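OXA-46 oxacillinase (Pseudomonas aeruginosa, PDB 3IF6) probably hydrolyses beta-lactam antibiotics to substituted beta-amino acids, as a class D beta-lactamase whose activity gives antibiotic resistance. Local coordinates at residues C[204-209]-C[223-228]; C[38-43]-C[235-240]; C[102-107]-C[117-122]; C[111-116]-C[194-199]. All blocks are in the same frame, centred on the assembly; numbering follows the deposited sequence.

In the fold
Contacts 1 and 2 sit in the central sheet of the class D beta-lactamase fold, contact 1 pairing strands 206-213 and 217-226, contact 2 pairing 42-48 and 229-238; their centres are about 24 Å apart. Contacts 3 and 4 share helix 113-119, with centres about 12 Å apart, and touch through Gln111. Strand 198-201 of contact 4 pairs with strand 206-213 of contact 1, the centres of the two contacts being about 17 Å apart. Along the chain, contact 2 encloses everything: 3 and 4 alternate, then 1 follows. Contact 2 thus brings together strands from the early and late parts of the chain, contact 3 borders the predicted active site, and contact 1 of one subunit meets contact 4 of the other across the interface.

Contact 1 (C[204-209]-C[223-228]); sequences SWILRA and WIEWPT. With EDO (1,2-ethanediol), chain K.
Ser204 leads into an antiparallel beta hairpin, strands 206-213 and 217-226 of the central sheet, with its carbonyl O resting 3.3 Å from Pro227 CD. Trp205 comes next. Trp205 CB stands directly over the six-membered ring of Trp226, 3.7 Å from the centroid, a CH-pi contact. With CG placed between the backbone N and the carbonyl carbon (chi1 61°), the Trp205 indole runs alongside that of Trp226, the planes inclined by 31°, and its CE3 side reaches Ile224 CG2. Trp226 NE1 is bonded to Ala262 O near the C-terminus. Ile206 and Glu225 form a hydrogen-bonded pair, each backbone N-H donating to the other's O. At the non-hydrogen-bonded pair that follows, Leu207 CD1 packs on Ile224 CG1 at 3.9 Å, and Phe233 of strand 229-238 touches both side chains. Arg208 returns to hydrogen-bonded pairing, with two nearly straight backbone bonds to Trp223, and its CB lies over one face of the Trp223 indole. The Arg208 side chain, extended from CG to NE, brings its guanidinium side-on to Glu225: Arg208 NE meets Glu225 OE2 at 2.7 Å and Arg208 NH2 meets Glu225 OE1 at 3.2 Å. Each nitrogen lies well out of the carboxylate plane, which is turned 41° from the guanidinium. Arg208 NH2 also bridges to Asp195 of the neighbouring subunit, so the ion pair belongs to the interface. Glu225 OE2 accepts a second hydrogen bond on its anti lone pair, from Trp223 NE1 at 2.8 Å, almost exactly in the indole plane.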
# COMPACT_ATOMS: atom_id res chain seq x y z
N SER C 204 -0.84 -1.05 -11.48
CA SER C 204 -2.28 -1.32 -11.45
C SER C 204 -2.76 -2.34 -10.41
O SER C 204 -3.95 -2.70 -10.42
CB SER C 204 -2.71 -1.81 -12.83
OG SER C 204 -2.79 -0.70 -13.72
N TRP C 205 -1.88 -2.83 -9.54
CA TRP C 205 -2.27 -3.96 -8.70
C TRP C 205 -1.47 -4.09 -7.43
O TRP C 205 -0.27 -3.83 -7.40
CB TRP C 205 -2.23 -5.28 -9.49
CG TRP C 205 -0.90 -5.59 -10.00
CD1 TRP C 205 -0.35 -5.18 -11.18
CD2 TRP C 205 0.08 -6.37 -9.33
NE1 TRP C 205 0.92 -5.67 -11.31
CE2 TRP C 205 1.22 -6.41 -10.18
CE3 TRP C 205 0.11 -7.07 -8.11
CZ2 TRP C 205 2.40 -7.13 -9.85
CZ3 TRP C 205 1.28 -7.81 -7.78
CH2 TRP C 205 2.41 -7.81 -8.65
N ILE C 206 -2.16 -4.51 -6.38
CA ILE C 206 -1.61 -4.59 -5.03
C ILE C 206 -2.00 -5.93 -4.42
O ILE C 206 -3.18 -6.17 -4.11
CB ILE C 206 -2.12 -3.42 -4.17
CG1 ILE C 206 -1.84 -2.08 -4.89
CG2 ILE C 206 -1.53 -3.50 -2.72
CD1 ILE C 206 -2.69 -0.94 -4.39
N LEU C 207 -1.01 -6.81 -4.28
CA LEU C 207 -1.15 -8.11 -3.58
C LEU C 207 -1.02 -7.94 -2.08
O LEU C 207 0.02 -7.51 -1.59
CB LEU C 207 -0.14 -9.14 -4.11
CG LEU C 207 -0.10 -10.54 -3.47
CD1 LEU C 207 -1.40 -11.37 -3.72
CD2 LEU C 207 1.11 -11.28 -3.98
N ARG C 208 -2.11 -8.20 -1.37
CA ARG C 208 -2.13 -8.19 0.09
C ARG C 208 -2.39 -9.61 0.52
O ARG C 208 -3.44 -10.17 0.21
CB ARG C 208 -3.24 -7.28 0.61
CG ARG C 208 -3.11 -5.85 0.19
CD ARG C 208 -4.20 -4.97 0.79
NE ARG C 208 -4.50 -3.84 -0.11
CZ ARG C 208 -4.06 -2.59 0.05
NH1 ARG C 208 -3.33 -2.26 1.12
NH2 ARG C 208 -4.39 -1.65 -0.85
N ALA C 209 -1.43 -10.21 1.22
CA ALA C 209 -1.47 -11.64 1.54
C ALA C 209 -0.67 -12.05 2.81
O ALA C 209 0.10 -11.25 3.36
CB ALA C 209 -1.06 -12.45 0.33
N TRP C 223 -5.71 -11.15 -1.02
CA TRP C 223 -6.30 -10.67 -2.30
C TRP C 223 -5.39 -9.78 -3.15
O TRP C 223 -4.51 -9.09 -2.62
CB TRP C 223 -7.60 -9.91 -2.03
CG TRP C 223 -7.48 -8.54 -1.34
CD1 TRP C 223 -7.28 -7.34 -1.96
CD2 TRP C 223 -7.63 -8.23 0.07
NE1 TRP C 223 -7.29 -6.31 -1.05
CE2 TRP C 223 -7.49 -6.82 0.21
CE3 TRP C 223 -7.85 -9.00 1.23
CZ2 TRP C 223 -7.56 -6.16 1.46
CZ3 TRP C 223 -7.94 -8.35 2.48
CH2 TRP C 223 -7.80 -6.93 2.57
N ILE C 224 -5.63 -9.80 -4.47
CA ILE C 224 -5.09 -8.81 -5.45
C ILE C 224 -6.15 -7.77 -5.84
O ILE C 224 -7.23 -8.11 -6.34
CB ILE C 224 -4.56 -9.46 -6.74
CG1 ILE C 224 -4.12 -10.91 -6.52
CG2 ILE C 224 -3.38 -8.64 -7.30
CD1 ILE C 224 -5.26 -11.87 -6.26
N GLU C 225 -5.84 -6.50 -5.58
CA GLU C 225 -6.72 -5.40 -5.92
C GLU C 225 -6.33 -4.92 -7.31
O GLU C 225 -5.17 -4.58 -7.52
CB GLU C 225 -6.52 -4.24 -4.96
CG GLU C 225 -6.57 -4.60 -3.51
CD GLU C 225 -6.62 -3.36 -2.64
OE1 GLU C 225 -6.46 -2.25 -3.21
OE2 GLU C 225 -6.82 -3.53 -1.39
N TRP C 226 -7.27 -4.94 -8.24
CA TRP C 226 -7.09 -4.38 -9.58
C TRP C 226 -7.98 -3.14 -9.65
O TRP C 226 -8.76 -2.90 -8.71
CB TRP C 226 -7.44 -5.40 -10.66
CG TRP C 226 -6.48 -6.52 -10.74
CD1 TRP C 226 -6.51 -7.71 -10.00
CD2 TRP C 226 -5.30 -6.59 -11.57
NE1 TRP C 226 -5.43 -8.50 -10.35
CE2 TRP C 226 -4.67 -7.85 -11.30
CE3 TRP C 226 -4.69 -5.70 -12.50
CZ2 TRP C 226 -3.47 -8.26 -11.95
CZ3 TRP C 226 -3.51 -6.11 -13.16
CH2 TRP C 226 -2.91 -7.39 -12.88
N PRO C 227 -7.86 -2.34 -10.73
CA PRO C 227 -8.72 -1.10 -10.82
C PRO C 227 -10.27 -1.35 -10.61
O PRO C 227 -10.99 -0.54 -9.93
CB PRO C 227 -8.43 -0.56 -12.22
CG PRO C 227 -7.05 -1.08 -12.58
CD PRO C 227 -6.94 -2.47 -11.90
N THR C 228 -10.75 -2.45 -11.17
CA THR C 228 -12.20 -2.78 -11.12
C THR C 228 -12.64 -3.53 -9.86
O THR C 228 -13.83 -3.61 -9.58
CB THR C 228 -12.64 -3.48 -12.42
OG1 THR C 228 -11.68 -4.51 -12.76
CG2 THR C 228 -12.65 -2.41 -13.59
C1 EDO K . -15.28 1.55 -8.85
O1 EDO K . -15.26 2.49 -7.76
C2 EDO K . -14.23 1.94 -9.88
O2 EDO K . -13.94 0.81 -10.69

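Contact 2 (C[38-43]-C[235-240]); sequences LQAEGA and LNIDTP
Leu235 directs its CA-H toward Ala43 O, the two heavy atoms 3.1 Å apart, where strand 229-238 runs antiparallel to the start of strand 42-48 in the central sheet. The same oxygen accepts the N-H of Asn236, and Asn236 O receives Ala43 N at 3.0 Å, which makes these two residues a hydrogen-bonded pair. Ile237 faces Gly42 in the next, non-hydrogen-bonded pair. With no side chain on Gly42, Ile237 CD1 can lie straight against its CA at 3.4 Å, while Ile237 CG1 touches Ala40 CB at 3.8 Å. Phe35 of helix 32-36 and Ile252 of helix 248-259 cover this side, the first touching Ile237 and the second Ala40. Helix 32-36 ends in a Schellman motif at Gln39, a residue of positive phi, and from there the chain passes directly into the pairing. Asp238 N gives Glu41 O a bond of 2.9 Å, 161° at the hydrogen, and Ile237 CA-H leans on the same oxygen. At the end of the pairing, Asp238 OD2 comes to 3.3 Å from Glu41 CB, the two side chains crossing. A water accepts from Glu41 N, but its link to Asp238 O is modelled too short to be relied on. Glu41 OE1 and Asp238 OD2 are 5.0 Å apart, probably a mildly unfavourable approach of like charges, eased by the salt bridge of Asp238 OD1 to Arg63; attraction between the segments therefore rests on three backbone bonds and apolar contact rather than on ion pairing.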
# COMPACT_ATOMS: atom_id res chain seq x y z
N LEU C 38 2.67 -29.96 -8.66
CA LEU C 38 3.63 -29.86 -7.56
C LEU C 38 3.47 -30.99 -6.53
O LEU C 38 4.00 -30.90 -5.42
CB LEU C 38 3.55 -28.48 -6.90
CG LEU C 38 4.32 -27.37 -7.64
CD1 LEU C 38 3.94 -25.99 -7.12
CD2 LEU C 38 5.86 -27.55 -7.59
N GLN C 39 2.75 -32.05 -6.93
CA GLN C 39 2.39 -33.21 -6.10
C GLN C 39 1.76 -32.82 -4.76
O GLN C 39 2.00 -33.49 -3.74
CB GLN C 39 3.59 -34.16 -5.85
CG GLN C 39 4.49 -34.46 -7.06
CD GLN C 39 5.62 -33.43 -7.21
OE1 GLN C 39 5.89 -32.92 -8.32
NE2 GLN C 39 6.27 -33.11 -6.09
N ALA C 40 0.96 -31.75 -4.74
CA ALA C 40 0.33 -31.24 -3.51
C ALA C 40 -1.13 -31.72 -3.34
O ALA C 40 -1.78 -32.14 -4.30
CB ALA C 40 0.41 -29.73 -3.46
N GLU C 41 -1.61 -31.67 -2.10
CA GLU C 41 -3.01 -31.97 -1.79
C GLU C 41 -3.54 -30.73 -1.15
O GLU C 41 -3.03 -30.32 -0.13
CB GLU C 41 -3.18 -33.13 -0.79
CG GLU C 41 -2.56 -34.46 -1.22
CD GLU C 41 -3.45 -35.20 -2.20
OE1 GLU C 41 -4.58 -35.56 -1.80
OE2 GLU C 41 -3.02 -35.42 -3.35
N GLY C 42 -4.55 -30.11 -1.75
CA GLY C 42 -5.16 -28.97 -1.11
C GLY C 42 -6.49 -28.49 -1.66
O GLY C 42 -7.14 -29.16 -2.43
N ALA C 43 -6.87 -27.31 -1.21
CA ALA C 43 -8.08 -26.65 -1.68
C ALA C 43 -7.77 -25.17 -1.89
O ALA C 43 -7.02 -24.58 -1.12
CB ALA C 43 -9.21 -26.81 -0.66
N LEU C 235 -6.04 -20.56 -0.17
CA LEU C 235 -5.53 -21.90 -0.41
C LEU C 235 -5.04 -22.52 0.90
O LEU C 235 -4.44 -21.83 1.74
CB LEU C 235 -4.38 -21.82 -1.39
CG LEU C 235 -3.52 -23.03 -1.65
CD1 LEU C 235 -3.08 -23.07 -3.09
CD2 LEU C 235 -2.33 -23.05 -0.68
N ASN C 236 -5.30 -23.80 1.08
CA ASN C 236 -4.55 -24.60 2.06
C ASN C 236 -4.06 -25.90 1.47
O ASN C 236 -4.58 -26.37 0.49
CB ASN C 236 -5.29 -24.79 3.38
CG ASN C 236 -6.55 -25.58 3.23
OD1 ASN C 236 -7.62 -25.13 3.66
ND2 ASN C 236 -6.46 -26.74 2.62
N ILE C 237 -3.05 -26.48 2.09
CA ILE C 237 -2.26 -27.54 1.49
C ILE C 237 -1.68 -28.42 2.62
O ILE C 237 -1.29 -27.91 3.67
CB ILE C 237 -1.17 -26.91 0.57
CG1 ILE C 237 -1.16 -27.59 -0.79
CG2 ILE C 237 0.22 -26.78 1.24
CD1 ILE C 237 -2.32 -27.18 -1.60
N ASP C 238 -1.70 -29.74 2.43
CA ASP C 238 -1.00 -30.64 3.36
C ASP C 238 0.50 -30.38 3.18
O ASP C 238 0.97 -30.21 2.06
CB ASP C 238 -1.25 -32.12 3.03
CG ASP C 238 -2.70 -32.54 3.20
OD1 ASP C 238 -3.45 -31.99 4.02
OD2 ASP C 238 -3.06 -33.50 2.50
N THR C 239 1.25 -30.35 4.28
CA THR C 239 2.72 -30.30 4.18
C THR C 239 3.36 -31.59 4.76
O THR C 239 3.87 -31.60 5.91
CB THR C 239 3.33 -28.96 4.72
OG1 THR C 239 3.07 -28.81 6.12
CG2 THR C 239 2.72 -27.76 3.99
N PRO C 240 3.31 -32.69 3.97
CA PRO C 240 3.94 -33.95 4.36
C PRO C 240 5.45 -33.83 4.52
O PRO C 240 6.06 -34.65 5.24
CB PRO C 240 3.61 -34.90 3.18
CG PRO C 240 3.28 -34.01 2.04
CD PRO C 240 2.61 -32.83 2.67
O HOH W 1 0.68 -31.32 -0.09

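Contact 3 (C[102-107]-C[117-122]); sequences RSFAGH and MRNSTV
Thr121 OG1 is held by two partners, His107 ND1 at 3.3 Å and the side-chain oxygen of Gln111. The bond from His107 is long and tilted, the hydroxyl lying 27° out of the imidazole plane. His107 CG sits beside its own backbone N and opposite the carbonyl carbon (chi1 -52°), which swings the ring over to the turn at residues 119-121; Thr121 CG2 slides along His107 CB at 4.1 Å. Phe104 CD2 lies 3.5 Å above one face of the His107 imidazole, toward its rim, which probably limits how that ring can turn. The loop is itself tied back by His107 N to Phe104 O at 2.9 Å. On the helix side, Phe104 CE2 approaches Asn119 OD1 at 4.1 Å, with ring and amide planes 33° apart, while Asn119 ND2 is bonded to Ser115 O. Ser120, Thr121 and Val122 form the Ser-X-Val motif of class D enzymes. Ser120 leaves helix 113-119 with positive phi, and its OG is hydrogen-bonded to Ser72 OG, the predicted acyl-ester nucleophile, and to Lys210 NZ. Loop residues 102-107, between helices 77-85 and 113-119, thus flank the turn joining helix 113-119 to helix 122-132, and Ser120 carries that turn toward Lys210 on strand 206-213.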
# COMPACT_ATOMS: atom_id res chain seq x y z
N ARG C 102 16.33 -18.37 18.54
CA ARG C 102 15.20 -19.14 18.01
C ARG C 102 15.56 -19.59 16.59
O ARG C 102 16.53 -19.10 16.00
CB ARG C 102 13.93 -18.29 18.01
CG ARG C 102 13.21 -18.22 19.36
CD ARG C 102 12.50 -16.88 19.54
NE ARG C 102 13.23 -16.00 20.45
CZ ARG C 102 12.76 -15.54 21.61
NH1 ARG C 102 11.53 -15.86 22.02
NH2 ARG C 102 13.51 -14.76 22.37
N SER C 103 14.77 -20.51 16.02
CA SER C 103 15.14 -21.20 14.77
C SER C 103 15.24 -20.38 13.46
O SER C 103 16.14 -20.63 12.65
CB SER C 103 14.27 -22.45 14.57
OG SER C 103 13.02 -22.32 15.24
N PHE C 104 14.33 -19.42 13.25
CA PHE C 104 14.41 -18.55 12.05
C PHE C 104 15.17 -17.23 12.29
O PHE C 104 14.80 -16.43 13.16
CB PHE C 104 13.03 -18.30 11.41
CG PHE C 104 13.09 -17.45 10.16
CD1 PHE C 104 13.77 -17.92 9.02
CD2 PHE C 104 12.50 -16.19 10.12
CE1 PHE C 104 13.85 -17.13 7.86
CE2 PHE C 104 12.57 -15.40 8.96
CZ PHE C 104 13.24 -15.87 7.83
N ALA C 105 16.22 -17.00 11.49
CA ALA C 105 17.14 -15.86 11.65
C ALA C 105 16.56 -14.47 11.29
O ALA C 105 17.31 -13.50 11.13
CB ALA C 105 18.45 -16.12 10.89
N GLY C 106 15.24 -14.39 11.15
CA GLY C 106 14.54 -13.12 10.98
C GLY C 106 13.83 -12.74 12.26
O GLY C 106 13.38 -11.61 12.42
N HIS C 107 13.71 -13.72 13.18
CA HIS C 107 13.14 -13.55 14.52
C HIS C 107 14.21 -13.08 15.52
O HIS C 107 13.89 -12.52 16.58
CB HIS C 107 12.50 -14.85 15.04
CG HIS C 107 11.52 -15.48 14.09
ND1 HIS C 107 10.76 -14.75 13.20
CD2 HIS C 107 11.15 -16.77 13.91
CE1 HIS C 107 9.98 -15.56 12.50
NE2 HIS C 107 10.20 -16.80 12.92
N MET C 117 4.91 -9.28 10.80
CA MET C 117 4.06 -9.79 9.70
C MET C 117 4.85 -10.48 8.57
O MET C 117 4.50 -11.56 8.11
CB MET C 117 3.21 -8.65 9.13
CG MET C 117 1.88 -9.10 8.49
SD MET C 117 0.66 -9.52 9.76
CE MET C 117 -0.55 -8.20 9.58
N ARG C 118 5.93 -9.84 8.13
CA ARG C 118 6.71 -10.30 6.99
C ARG C 118 7.49 -11.56 7.28
O ARG C 118 7.80 -12.32 6.37
CB ARG C 118 7.71 -9.23 6.58
CG ARG C 118 7.20 -8.25 5.58
CD ARG C 118 8.28 -7.24 5.19
NE ARG C 118 7.65 -6.16 4.44
CZ ARG C 118 8.13 -4.94 4.26
NH1 ARG C 118 9.30 -4.59 4.78
NH2 ARG C 118 7.43 -4.07 3.55
N ASN C 119 7.86 -11.74 8.54
CA ASN C 119 8.81 -12.78 8.92
C ASN C 119 8.12 -13.81 9.77
O ASN C 119 8.67 -14.89 10.01
CB ASN C 119 10.01 -12.16 9.65
CG ASN C 119 10.79 -11.18 8.78
OD1 ASN C 119 11.47 -11.58 7.83
ND2 ASN C 119 10.67 -9.89 9.09
N SER C 120 6.90 -13.48 10.21
CA SER C 120 6.01 -14.42 10.90
C SER C 120 6.59 -14.71 12.30
O SER C 120 6.74 -15.85 12.74
CB SER C 120 5.79 -15.69 10.06
OG SER C 120 4.42 -16.05 10.04
N THR C 121 6.95 -13.61 12.96
CA THR C 121 7.67 -13.62 14.22
C THR C 121 6.65 -13.90 15.32
O THR C 121 6.03 -12.97 15.87
CB THR C 121 8.39 -12.25 14.45
OG1 THR C 121 9.17 -11.91 13.28
CG2 THR C 121 9.28 -12.33 15.66
N VAL C 122 6.46 -15.18 15.62
CA VAL C 122 5.36 -15.52 16.52
C VAL C 122 5.51 -15.03 17.97
O VAL C 122 4.50 -14.78 18.62
CB VAL C 122 4.85 -17.00 16.37
CG1 VAL C 122 5.92 -18.03 16.75
CG2 VAL C 122 3.57 -17.21 17.18

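Contact 4 (C[111-116]-C[194-199]); sequences QDLRSA and KDLMIT
Arg114, early in helix 113-119, forms a salt bridge with Asp195 in the last turn of helix 187-196, where two helices of the class D beta-lactamase fold meet beside strand 198-201. Arg114 NH2 meets Asp195 OD1 at 2.9 Å, although the position of that nitrogen is less certain, and Arg114 NH1 makes a weak bond to Asp195 OD2 at 3.2 Å. Guanidinium and carboxylate planes stand nearly perpendicular, 81° apart, so this is not a coplanar fork. Asp195 OD1 has a second basic partner in Arg208 of the neighbouring subunit, whose charge would be expected to stabilise the carboxylate further; the junction therefore lies at the interface, where Ile198 also packs on Ile198 of that subunit. Over one face of the Arg114 guanidinium lie Asp195 O, 3.4 Å above the plane toward the rim, and Leu196 CA. The arginine chain bends at CB-CG (chi2 53°) and again at CG-CD, which lays CD of Arg114 against Leu196 CD2 at 3.6 Å. Leu196 spreads its two methyls over both residues of the helix start. CD2 also touches the backbone N of Arg114, and Leu196 CD1 packs across Leu113, 3.7 Å from its CG.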
# COMPACT_ATOMS: atom_id res chain seq x y z
N GLN C 111 11.80 -6.31 16.65
CA GLN C 111 10.73 -6.48 15.68
C GLN C 111 9.82 -5.28 15.53
O GLN C 111 9.50 -4.57 16.48
CB GLN C 111 9.93 -7.76 15.92
CG GLN C 111 10.77 -9.02 15.87
CD GLN C 111 11.11 -9.53 14.46
OE1 GLN C 111 10.29 -9.44 13.54
NE2 GLN C 111 12.30 -10.09 14.31
N ASP C 112 9.47 -5.07 14.27
CA ASP C 112 8.45 -4.16 13.82
C ASP C 112 7.18 -4.97 13.67
O ASP C 112 7.24 -6.17 13.40
CB ASP C 112 8.82 -3.74 12.40
CG ASP C 112 8.93 -2.29 12.26
OD1 ASP C 112 8.47 -1.57 13.18
OD2 ASP C 112 9.48 -1.86 11.22
N LEU C 113 6.04 -4.30 13.77
CA LEU C 113 4.79 -4.80 13.17
C LEU C 113 5.00 -5.26 11.69
O LEU C 113 4.55 -6.35 11.31
CB LEU C 113 3.71 -3.73 13.27
CG LEU C 113 2.33 -4.07 13.81
CD1 LEU C 113 2.36 -4.96 15.07
CD2 LEU C 113 1.59 -2.78 14.10
N ARG C 114 5.73 -4.47 10.90
CA ARG C 114 6.12 -4.83 9.53
C ARG C 114 7.06 -6.03 9.42
O ARG C 114 6.81 -6.91 8.62
CB ARG C 114 6.67 -3.61 8.75
CG ARG C 114 6.53 -3.66 7.17
CD ARG C 114 5.10 -3.95 6.72
NE ARG C 114 4.66 -3.31 5.47
CZ ARG C 114 4.07 -2.11 5.38
NH1 ARG C 114 3.85 -1.36 6.45
NH2 ARG C 114 3.69 -1.64 4.20
N SER C 115 8.14 -6.08 10.19
CA SER C 115 8.99 -7.29 10.21
C SER C 115 8.23 -8.51 10.74
O SER C 115 8.36 -9.61 10.19
CB SER C 115 10.33 -7.08 10.98
OG SER C 115 10.14 -6.82 12.37
N ALA C 116 7.45 -8.30 11.81
CA ALA C 116 6.68 -9.35 12.48
C ALA C 116 5.69 -10.06 11.55
O ALA C 116 5.66 -11.28 11.51
CB ALA C 116 5.94 -8.77 13.72
N LYS C 194 -4.31 -3.82 6.57
CA LYS C 194 -4.31 -4.01 5.10
C LYS C 194 -2.96 -3.57 4.47
O LYS C 194 -2.40 -4.24 3.60
CB LYS C 194 -5.51 -3.30 4.45
CG LYS C 194 -6.87 -3.91 4.85
CD LYS C 194 -8.05 -3.33 4.07
CE LYS C 194 -8.63 -2.09 4.75
NZ LYS C 194 -9.82 -1.60 3.99
N ASP C 195 -2.46 -2.44 4.96
CA ASP C 195 -1.11 -1.96 4.61
C ASP C 195 -0.01 -2.99 4.99
O ASP C 195 0.79 -3.43 4.14
CB ASP C 195 -0.89 -0.60 5.27
CG ASP C 195 0.54 -0.14 5.25
OD1 ASP C 195 1.16 -0.18 4.15
OD2 ASP C 195 1.04 0.26 6.33
N LEU C 196 -0.04 -3.42 6.25
CA LEU C 196 0.91 -4.44 6.78
C LEU C 196 0.99 -5.79 6.04
O LEU C 196 2.03 -6.42 6.03
CB LEU C 196 0.64 -4.65 8.28
CG LEU C 196 1.11 -3.53 9.23
CD1 LEU C 196 0.47 -3.67 10.59
CD2 LEU C 196 2.63 -3.56 9.35
N MET C 197 -0.13 -6.21 5.42
CA MET C 197 -0.26 -7.42 4.60
C MET C 197 0.30 -7.27 3.17
O MET C 197 0.31 -8.26 2.42
CB MET C 197 -1.74 -7.76 4.42
CG MET C 197 -2.53 -8.37 5.57
SD MET C 197 -4.33 -8.21 5.23
CE MET C 197 -4.42 -9.47 3.94
N ILE C 198 0.71 -6.08 2.76
CA ILE C 198 1.23 -5.91 1.37
C ILE C 198 2.50 -6.75 1.08
O ILE C 198 3.47 -6.69 1.85
CB ILE C 198 1.57 -4.42 1.03
CG1 ILE C 198 0.30 -3.55 1.03
CG2 ILE C 198 2.26 -4.33 -0.30
CD1 ILE C 198 0.60 -2.09 1.19
N THR C 199 2.53 -7.47 -0.05
CA THR C 199 3.64 -8.37 -0.34
C THR C 199 4.24 -8.15 -1.73
O THR C 199 5.31 -8.64 -2.06
CB THR C 199 3.25 -9.91 -0.10
OG1 THR C 199 2.63 -10.44 -1.26
CG2 THR C 199 2.29 -10.07 1.04